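PDB 5UX5: BIFUNCTIONAL PROTEIN Proline utilization A (PutA) from Corynebacterium freiburgense, which probably oxidises proline to glutamate in two steps, through an FAD-dependent proline dehydrogenase domain and an NAD-dependent aldehyde dehydrogenase domain. Local coordinates for residues 940-953 against 1045-1057. Numbering follows the deposited sequence.
Sequences RAAALDEIAWRTEF and LADGRRELLHFLK
Ala-948 O is gripped by two backbone donors that reach it from opposite faces of its plane, Glu-952 N at 2.9 Å and Phe-953 N at 3.2 Å, in the wider pi-type turn that ends helix 936-953. Across the contact, Ala-948 CB lies 3.6 Å from Arg-1049 N. This is buried helix-on-helix packing in the C-terminal part of the chain: helix 936-953 lies against the short helix 1048-1051 and the turn that leads into strand 1056-1064.

Asp-945, salt-bridged to Arg-989 of helix 984-997, has its carboxylate beside Gly-1048. Leu-1052 crosses Asp-945 at a slant, its CD1 near the carboxylate and also at the edge of the Trp-949 ring.

At the start of the short helix, Asp-1047 is the N-cap. Asp-1047 OD1 accepts from Arg-1049 N at 3.3 Å, met from well above the carboxylate plane, and OD2 is held by Ser-580. Just before it, Ala-1046 O receives a CA-H...O contact from Ala-941 CA at 3.3 Å, where the two backbones run closest.

Further along, Glu-952 has CG anti to the backbone N (chi1 -175°), which places CG over one face of the Arg-1049 guanidinium; the bend at chi2 (79°) turns the carboxylate back toward NH2. The charges meet only in a long salt bridge, Glu-952 OE2 to Arg-1049 NH2 at 3.7 Å, with the oxygen well out of the guanidinium plane; the same OE2 is hydrogen-bonded to Tyr-971.

With chi1 at -60°, Phe-953 has CG beside its backbone N, and the ring packs against Leu-1052, Leu-1053 and Leu-1056. Leu-1053 CD2 touches Phe-953 CE1, and Arg-1049 O lies in the ring plane, 3.5 Å from Phe-953 CZ. Over one face, Leu-1056 CD1 makes a CH-pi contact 3.9 Å from the centroid of the Phe-953 ring.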
ATOM      1  N   ARG A 940       1.230 -39.895 -22.772  1.00 31.27           N
ATOM      2  CA  ARG A 940       1.260 -39.567 -21.360  1.00 33.31           C
ATOM      3  C   ARG A 940       1.481 -38.069 -21.158  1.00 43.36           C
ATOM      4  O   ARG A 940       0.891 -37.471 -20.253  1.00 43.88           O
ATOM      5  CB  ARG A 940       2.349 -40.395 -20.683  1.00 30.00           C
ATOM      6  CG  ARG A 940       2.516 -40.100 -19.222  1.00 33.16           C
ATOM      7  CD  ARG A 940       3.690 -40.853 -18.668  1.00 30.38           C
ATOM      8  NE  ARG A 940       3.857 -40.558 -17.260  1.00 38.25           N
ATOM      9  CZ  ARG A 940       3.053 -41.059 -16.330  1.00 41.32           C
ATOM     10  NH1 ARG A 940       2.052 -41.847 -16.706  1.00 36.59           N
ATOM     11  NH2 ARG A 940       3.225 -40.767 -15.041  1.00 35.98           N
ATOM     12  N   ALA A 941       2.315 -37.447 -22.007  1.00 37.90           N
ATOM     13  CA  ALA A 941       2.545 -36.007 -21.937  1.00 32.20           C
ATOM     14  C   ALA A 941       1.343 -35.222 -22.444  1.00 37.06           C
ATOM     15  O   ALA A 941       1.105 -34.098 -21.980  1.00 37.89           O
ATOM     16  CB  ALA A 941       3.790 -35.617 -22.733  1.00 28.33           C
ATOM     17  N   ALA A 942       0.614 -35.753 -23.433  1.00 34.89           N
ATOM     18  CA  ALA A 942      -0.590 -35.066 -23.888  1.00 40.72           C
ATOM     19  C   ALA A 942      -1.638 -34.997 -22.788  1.00 41.14           C
ATOM     20  O   ALA A 942      -2.323 -33.978 -22.637  1.00 42.28           O
ATOM     21  CB  ALA A 942      -1.183 -35.752 -25.113  1.00 32.23           C
ATOM     22  N   ALA A 943      -1.803 -36.086 -22.037  1.00 33.67           N
ATOM     23  CA  ALA A 943      -2.844 -36.134 -21.016  1.00 32.31           C
ATOM     24  C   ALA A 943      -2.493 -35.261 -19.830  1.00 33.71           C
ATOM     25  O   ALA A 943      -3.360 -34.563 -19.288  1.00 29.48           O
ATOM     26  CB  ALA A 943      -3.079 -37.574 -20.552  1.00 31.37           C
ATOM     27  N   LEU A 944      -1.229 -35.318 -19.403  1.00 29.60           N
ATOM     28  CA  LEU A 944      -0.800 -34.553 -18.244  1.00 34.34           C
ATOM     29  C   LEU A 944      -0.811 -33.052 -18.525  1.00 44.56           C
ATOM     30  O   LEU A 944      -1.051 -32.256 -17.605  1.00 41.40           O
ATOM     31  CB  LEU A 944       0.587 -35.036 -17.801  1.00 28.12           C
ATOM     32  CG  LEU A 944       0.579 -36.490 -17.297  1.00 27.45           C
ATOM     33  CD1 LEU A 944       1.942 -36.972 -16.884  1.00 26.94           C
ATOM     34  CD2 LEU A 944      -0.373 -36.660 -16.164  1.00 27.57           C
ATOM     35  N   ASP A 945      -0.559 -32.648 -19.780  1.00 41.50           N
ATOM     36  CA  ASP A 945      -0.739 -31.253 -20.165  1.00 33.31           C
ATOM     37  C   ASP A 945      -2.186 -30.827 -19.975  1.00 38.09           C
ATOM     38  O   ASP A 945      -2.470 -29.761 -19.419  1.00 44.57           O
ATOM     39  CB  ASP A 945      -0.294 -31.035 -21.612  1.00 34.14           C
ATOM     40  CG  ASP A 945       1.235 -31.057 -21.778  1.00 39.22           C
ATOM     41  OD1 ASP A 945       1.959 -31.026 -20.760  1.00 39.40           O
ATOM     42  OD2 ASP A 945       1.724 -31.096 -22.935  1.00 34.04           O
ATOM     43  N   GLU A 946      -3.124 -31.653 -20.423  1.00 42.40           N
ATOM     44  CA  GLU A 946      -4.534 -31.331 -20.239  1.00 38.34           C
ATOM     45  C   GLU A 946      -4.866 -31.130 -18.765  1.00 37.33           C
ATOM     46  O   GLU A 946      -5.507 -30.143 -18.398  1.00 28.52           O
ATOM     47  CB  GLU A 946      -5.400 -32.431 -20.841  1.00 38.08           C
ATOM     48  CG  GLU A 946      -6.886 -32.171 -20.756  1.00 45.09           C
ATOM     49  CD  GLU A 946      -7.349 -30.985 -21.571  1.00 48.98           C
ATOM     50  OE1 GLU A 946      -8.423 -30.444 -21.234  1.00 51.25           O
ATOM     51  OE2 GLU A 946      -6.663 -30.603 -22.544  1.00 50.80           O
ATOM     52  N   ILE A 947      -4.433 -32.058 -17.902  1.00 40.51           N
ATOM     53  CA  ILE A 947      -4.768 -31.971 -16.477  1.00 39.67           C
ATOM     54  C   ILE A 947      -4.117 -30.753 -15.845  1.00 29.28           C
ATOM     55  O   ILE A 947      -4.740 -30.041 -15.043  1.00 30.00           O
ATOM     56  CB  ILE A 947      -4.364 -33.254 -15.733  1.00 30.91           C
ATOM     57  CG1 ILE A 947      -5.126 -34.442 -16.238  1.00 34.86           C
ATOM     58  CG2 ILE A 947      -4.532 -33.094 -14.248  1.00 27.39           C
ATOM     59  CD1 ILE A 947      -4.518 -35.676 -15.682  1.00 46.40           C
ATOM     60  N   ALA A 948      -2.848 -30.517 -16.157  1.00 26.15           N
ATOM     61  CA  ALA A 948      -2.185 -29.324 -15.638  1.00 31.18           C
ATOM     62  C   ALA A 948      -2.884 -28.065 -16.132  1.00 25.35           C
ATOM     63  O   ALA A 948      -3.079 -27.118 -15.371  1.00 32.54           O
ATOM     64  CB  ALA A 948      -0.707 -29.321 -16.037  1.00 24.75           C
ATOM     65  N   TRP A 949      -3.333 -28.063 -17.383  1.00 29.24           N
ATOM     66  CA  TRP A 949      -4.015 -26.884 -17.891  1.00 29.86           C
ATOM     67  C   TRP A 949      -5.331 -26.660 -17.154  1.00 32.56           C
ATOM     68  O   TRP A 949      -5.649 -25.524 -16.792  1.00 38.84           O
ATOM     69  CB  TRP A 949      -4.228 -27.014 -19.402  1.00 27.41           C
ATOM     70  CG  TRP A 949      -4.406 -25.695 -20.095  1.00 27.63           C
ATOM     71  CD1 TRP A 949      -5.579 -25.112 -20.460  1.00 28.37           C
ATOM     72  CD2 TRP A 949      -3.372 -24.774 -20.454  1.00 33.55           C
ATOM     73  NE1 TRP A 949      -5.347 -23.908 -21.040  1.00 31.55           N
ATOM     74  CE2 TRP A 949      -3.996 -23.666 -21.051  1.00 32.05           C
ATOM     75  CE3 TRP A 949      -1.974 -24.780 -20.333  1.00 29.99           C
ATOM     76  CZ2 TRP A 949      -3.277 -22.569 -21.535  1.00 27.55           C
ATOM     77  CZ3 TRP A 949      -1.255 -23.686 -20.821  1.00 26.33           C
ATOM     78  CH2 TRP A 949      -1.914 -22.601 -21.412  1.00 26.88           C
ATOM     79  N   ARG A 950      -6.083 -27.734 -16.880  1.00 32.34           N
ATOM     80  CA  ARG A 950      -7.331 -27.605 -16.129  1.00 27.60           C
ATOM     81  C   ARG A 950      -7.096 -27.183 -14.684  1.00 33.19           C
ATOM     82  O   ARG A 950      -7.915 -26.461 -14.102  1.00 26.66           O
ATOM     83  CB  ARG A 950      -8.109 -28.911 -16.137  1.00 28.56           C
ATOM     84  CG  ARG A 950      -8.620 -29.345 -17.473  1.00 33.97           C
ATOM     85  CD  ARG A 950      -9.417 -30.597 -17.312  1.00 30.73           C
ATOM     86  NE  ARG A 950      -9.734 -31.171 -18.603  1.00 35.44           N
ATOM     87  CZ  ARG A 950     -10.462 -32.268 -18.773  1.00 39.34           C
ATOM     88  NH1 ARG A 950     -10.968 -32.903 -17.732  1.00 43.97           N
ATOM     89  NH2 ARG A 950     -10.686 -32.729 -19.987  1.00 34.17           N
ATOM     90  N   THR A 951      -6.010 -27.659 -14.073  1.00 33.09           N
ATOM     91  CA  THR A 951      -5.795 -27.458 -12.645  1.00 29.76           C
ATOM     92  C   THR A 951      -5.252 -26.070 -12.344  1.00 39.39           C
ATOM     93  O   THR A 951      -5.740 -25.388 -11.435  1.00 44.46           O
ATOM     94  CB  THR A 951      -4.816 -28.505 -12.125  1.00 31.69           C
ATOM     95  OG1 THR A 951      -5.474 -29.782 -12.073  1.00 38.24           O
ATOM     96  CG2 THR A 951      -4.347 -28.112 -10.719  1.00 41.73           C
ATOM     97  N   GLU A 952      -4.263 -25.635 -13.126  1.00 36.68           N
ATOM     98  CA  GLU A 952      -3.443 -24.474 -12.828  1.00 28.89           C
ATOM     99  C   GLU A 952      -3.378 -23.489 -14.005  1.00 33.84           C
ATOM    100  O   GLU A 952      -3.906 -22.369 -13.921  1.00 29.38           O
ATOM    101  CB  GLU A 952      -2.037 -24.957 -12.435  1.00 31.00           C
ATOM    102  CG  GLU A 952      -1.066 -23.852 -11.980  1.00 39.55           C
ATOM    103  CD  GLU A 952      -1.318 -23.438 -10.552  1.00 49.09           C
ATOM    104  OE1 GLU A 952      -2.352 -23.873  -9.992  1.00 59.47           O
ATOM    105  OE2 GLU A 952      -0.512 -22.667  -9.988  1.00 47.35           O
ATOM    106  N   PHE A 953      -2.782 -23.916 -15.129  1.00 32.05           N
ATOM    107  CA  PHE A 953      -2.269 -22.952 -16.104  1.00 27.91           C
ATOM    108  C   PHE A 953      -3.367 -22.185 -16.834  1.00 30.02           C
ATOM    109  O   PHE A 953      -3.137 -21.055 -17.262  1.00 44.28           O
ATOM    110  CB  PHE A 953      -1.347 -23.665 -17.093  1.00 25.38           C
ATOM    111  CG  PHE A 953      -0.167 -24.325 -16.438  1.00 25.07           C
ATOM    112  CD1 PHE A 953       0.628 -23.608 -15.552  1.00 28.32           C
ATOM    113  CD2 PHE A 953       0.147 -25.651 -16.699  1.00 23.81           C
ATOM    114  CE1 PHE A 953       1.704 -24.198 -14.935  1.00 27.96           C
ATOM    115  CE2 PHE A 953       1.222 -26.258 -16.099  1.00 23.32           C
ATOM    116  CZ  PHE A 953       2.006 -25.537 -15.212  1.00 30.39           C
ATOM    117  N   LEU A1045      10.189 -33.574 -19.573  1.00 39.17           N
ATOM    118  CA  LEU A1045       9.259 -34.281 -18.701  1.00 35.08           C
ATOM    119  C   LEU A1045       7.925 -34.509 -19.386  1.00 36.90           C
ATOM    120  O   LEU A1045       7.394 -33.628 -20.075  1.00 38.80           O
ATOM    121  CB  LEU A1045       9.015 -33.534 -17.400  1.00 27.84           C
ATOM    122  CG  LEU A1045      10.276 -33.289 -16.604  1.00 28.15           C
ATOM    123  CD1 LEU A1045       9.915 -32.700 -15.238  1.00 31.28           C
ATOM    124  CD2 LEU A1045      11.093 -34.542 -16.485  1.00 23.79           C
ATOM    125  N   ALA A1046       7.391 -35.711 -19.182  1.00 33.34           N
ATOM    126  CA  ALA A1046       6.024 -35.976 -19.589  1.00 30.89           C
ATOM    127  C   ALA A1046       5.066 -35.105 -18.801  1.00 29.92           C
ATOM    128  O   ALA A1046       4.070 -34.627 -19.348  1.00 35.72           O
ATOM    129  CB  ALA A1046       5.703 -37.459 -19.403  1.00 26.77           C
ATOM    130  N   ASP A1047       5.358 -34.886 -17.513  1.00 25.15           N
ATOM    131  CA  ASP A1047       4.459 -34.153 -16.629  1.00 24.82           C
ATOM    132  C   ASP A1047       4.418 -32.691 -17.032  1.00 26.73           C
ATOM    133  O   ASP A1047       5.315 -31.918 -16.678  1.00 26.40           O
ATOM    134  CB  ASP A1047       4.893 -34.272 -15.169  1.00 32.90           C
ATOM    135  CG  ASP A1047       3.729 -33.956 -14.184  1.00 42.61           C
ATOM    136  OD1 ASP A1047       2.649 -33.529 -14.646  1.00 41.04           O
ATOM    137  OD2 ASP A1047       3.898 -34.114 -12.957  1.00 43.21           O
ATOM    138  N   GLY A1048       3.328 -32.283 -17.686  1.00 24.91           N
ATOM    139  CA  GLY A1048       3.174 -30.890 -18.057  1.00 32.95           C
ATOM    140  C   GLY A1048       3.087 -29.942 -16.877  1.00 39.16           C
ATOM    141  O   GLY A1048       3.421 -28.750 -17.021  1.00 23.64           O
ATOM    142  N   ARG A1049       2.672 -30.443 -15.702  1.00 27.26           N
ATOM    143  CA  ARG A1049       2.688 -29.602 -14.514  1.00 32.77           C
ATOM    144  C   ARG A1049       4.065 -29.008 -14.296  1.00 28.75           C
ATOM    145  O   ARG A1049       4.178 -27.909 -13.754  1.00 32.81           O
ATOM    146  CB  ARG A1049       2.257 -30.394 -13.277  1.00 33.23           C
ATOM    147  CG  ARG A1049       2.115 -29.549 -12.025  1.00 22.60           C
ATOM    148  CD  ARG A1049       1.193 -28.347 -12.282  1.00 35.73           C
ATOM    149  NE  ARG A1049       1.049 -27.454 -11.126  1.00 44.15           N
ATOM    150  CZ  ARG A1049       1.886 -26.446 -10.840  1.00 49.91           C
ATOM    151  NH1 ARG A1049       2.934 -26.196 -11.609  1.00 43.04           N
ATOM    152  NH2 ARG A1049       1.685 -25.677  -9.775  1.00 57.11           N
ATOM    153  N   ARG A1050       5.117 -29.700 -14.738  1.00 31.06           N
ATOM    154  CA  ARG A1050       6.466 -29.154 -14.723  1.00 27.32           C
ATOM    155  C   ARG A1050       6.901 -28.607 -16.077  1.00 30.35           C
ATOM    156  O   ARG A1050       7.328 -27.451 -16.156  1.00 38.25           O
ATOM    157  CB  ARG A1050       7.473 -30.207 -14.274  1.00 22.31           C
ATOM    158  CG  ARG A1050       7.259 -30.793 -12.902  1.00 29.50           C
ATOM    159  CD  ARG A1050       7.151 -29.758 -11.836  1.00 29.68           C
ATOM    160  NE  ARG A1050       8.146 -28.717 -12.016  1.00 36.78           N
ATOM    161  CZ  ARG A1050       8.115 -27.553 -11.373  1.00 38.13           C
ATOM    162  NH1 ARG A1050       7.137 -27.306 -10.493  1.00 40.82           N
ATOM    163  NH2 ARG A1050       9.044 -26.635 -11.617  1.00 20.89           N
ATOM    164  N   GLU A1051       6.737 -29.380 -17.155  1.00 23.15           N
ATOM    165  CA  GLU A1051       7.315 -28.988 -18.440  1.00 23.53           C
ATOM    166  C   GLU A1051       6.650 -27.745 -19.001  1.00 23.68           C
ATOM    167  O   GLU A1051       7.320 -26.924 -19.631  1.00 31.78           O
ATOM    168  CB  GLU A1051       7.202 -30.127 -19.445  1.00 26.74           C
ATOM    169  CG  GLU A1051       7.934 -29.918 -20.768  1.00 28.40           C
ATOM    170  CD  GLU A1051       9.448 -29.730 -20.608  1.00 33.18           C
ATOM    171  OE1 GLU A1051       9.974 -28.750 -21.185  1.00 31.28           O
ATOM    172  OE2 GLU A1051      10.120 -30.582 -19.967  1.00 25.28           O
ATOM    173  N   LEU A1052       5.340 -27.577 -18.788  1.00 24.72           N
ATOM    174  CA  LEU A1052       4.654 -26.426 -19.376  1.00 26.03           C
ATOM    175  C   LEU A1052       5.122 -25.089 -18.789  1.00 31.81           C
ATOM    176  O   LEU A1052       4.863 -24.036 -19.394  1.00 34.96           O
ATOM    177  CB  LEU A1052       3.124 -26.576 -19.247  1.00 24.35           C
ATOM    178  CG  LEU A1052       2.472 -27.646 -20.157  1.00 29.03           C
ATOM    179  CD1 LEU A1052       1.015 -27.914 -19.849  1.00 25.57           C
ATOM    180  CD2 LEU A1052       2.580 -27.290 -21.616  1.00 26.12           C
ATOM    181  N   LEU A1053       5.832 -25.087 -17.653  1.00 29.21           N
ATOM    182  CA  LEU A1053       6.316 -23.811 -17.124  1.00 28.32           C
ATOM    183  C   LEU A1053       7.289 -23.169 -18.106  1.00 33.63           C
ATOM    184  O   LEU A1053       7.354 -21.941 -18.212  1.00 37.51           O
ATOM    185  CB  LEU A1053       6.945 -23.987 -15.731  1.00 21.80           C
ATOM    186  CG  LEU A1053       5.983 -24.340 -14.574  1.00 23.76           C
ATOM    187  CD1 LEU A1053       6.669 -24.677 -13.272  1.00 21.09           C
ATOM    188  CD2 LEU A1053       4.978 -23.278 -14.304  1.00 24.77           C
ATOM    189  N   HIS A1054       8.006 -23.990 -18.874  1.00 32.33           N
ATOM    190  CA  HIS A1054       8.929 -23.500 -19.886  1.00 27.01           C
ATOM    191  C   HIS A1054       8.223 -22.780 -21.021  1.00 34.49           C
ATOM    192  O   HIS A1054       8.883 -22.060 -21.787  1.00 24.81           O
ATOM    193  CB  HIS A1054       9.748 -24.666 -20.444  1.00 23.91           C
ATOM    194  CG  HIS A1054      10.501 -25.417 -19.399  1.00 23.38           C
ATOM    195  ND1 HIS A1054      10.550 -26.794 -19.357  1.00 25.50           N
ATOM    196  CD2 HIS A1054      11.252 -24.984 -18.358  1.00 29.35           C
ATOM    197  CE1 HIS A1054      11.284 -27.178 -18.328  1.00 25.49           C
ATOM    198  NE2 HIS A1054      11.725 -26.097 -17.706  1.00 29.06           N
ATOM    199  N   PHE A1055       6.900 -22.919 -21.125  1.00 30.77           N
ATOM    200  CA  PHE A1055       6.144 -22.305 -22.205  1.00 27.58           C
ATOM    201  C   PHE A1055       5.298 -21.128 -21.751  1.00 30.36           C
ATOM    202  O   PHE A1055       4.514 -20.601 -22.550  1.00 36.26           O
ATOM    203  CB  PHE A1055       5.274 -23.368 -22.876  1.00 28.81           C
ATOM    204  CG  PHE A1055       6.073 -24.419 -23.589  1.00 30.54           C
ATOM    205  CD1 PHE A1055       6.724 -25.419 -22.874  1.00 29.26           C
ATOM    206  CD2 PHE A1055       6.187 -24.407 -24.964  1.00 29.67           C
ATOM    207  CE1 PHE A1055       7.480 -26.383 -23.526  1.00 28.00           C
ATOM    208  CE2 PHE A1055       6.928 -25.386 -25.620  1.00 33.92           C
ATOM    209  CZ  PHE A1055       7.575 -26.367 -24.901  1.00 30.30           C
ATOM    210  N   LEU A1056       5.451 -20.690 -20.494  1.00 34.00           N
ATOM    211  CA  LEU A1056       4.559 -19.719 -19.859  1.00 26.98           C
ATOM    212  C   LEU A1056       5.337 -18.676 -19.057  1.00 29.81           C
ATOM    213  O   LEU A1056       6.374 -18.951 -18.442  1.00 29.36           O
ATOM    214  CB  LEU A1056       3.554 -20.420 -18.929  1.00 23.62           C
ATOM    215  CG  LEU A1056       2.621 -21.446 -19.582  1.00 24.20           C
ATOM    216  CD1 LEU A1056       2.000 -22.310 -18.509  1.00 28.84           C
ATOM    217  CD2 LEU A1056       1.545 -20.772 -20.419  1.00 24.97           C
ATOM    218  N   LYS A1057       4.794 -17.478 -19.033  1.00 23.67           N
ATOM    219  CA  LYS A1057       5.318 -16.391 -18.221  1.00 23.27           C
ATOM    220  C   LYS A1057       4.311 -16.083 -17.116  1.00 25.93           C
ATOM    221  O   LYS A1057       3.162 -15.720 -17.397  1.00 27.47           O
ATOM    222  CB  LYS A1057       5.552 -15.152 -19.089  1.00 30.68           C
ATOM    223  CG  LYS A1057       6.568 -15.285 -20.203  1.00 27.02           C
ATOM    224  CD  LYS A1057       6.664 -13.960 -20.950  1.00 25.86           C
ATOM    225  CE  LYS A1057       5.312 -13.612 -21.541  1.00 34.45           C
ATOM    226  NZ  LYS A1057       5.341 -12.598 -22.638  1.00 45.64           N
TER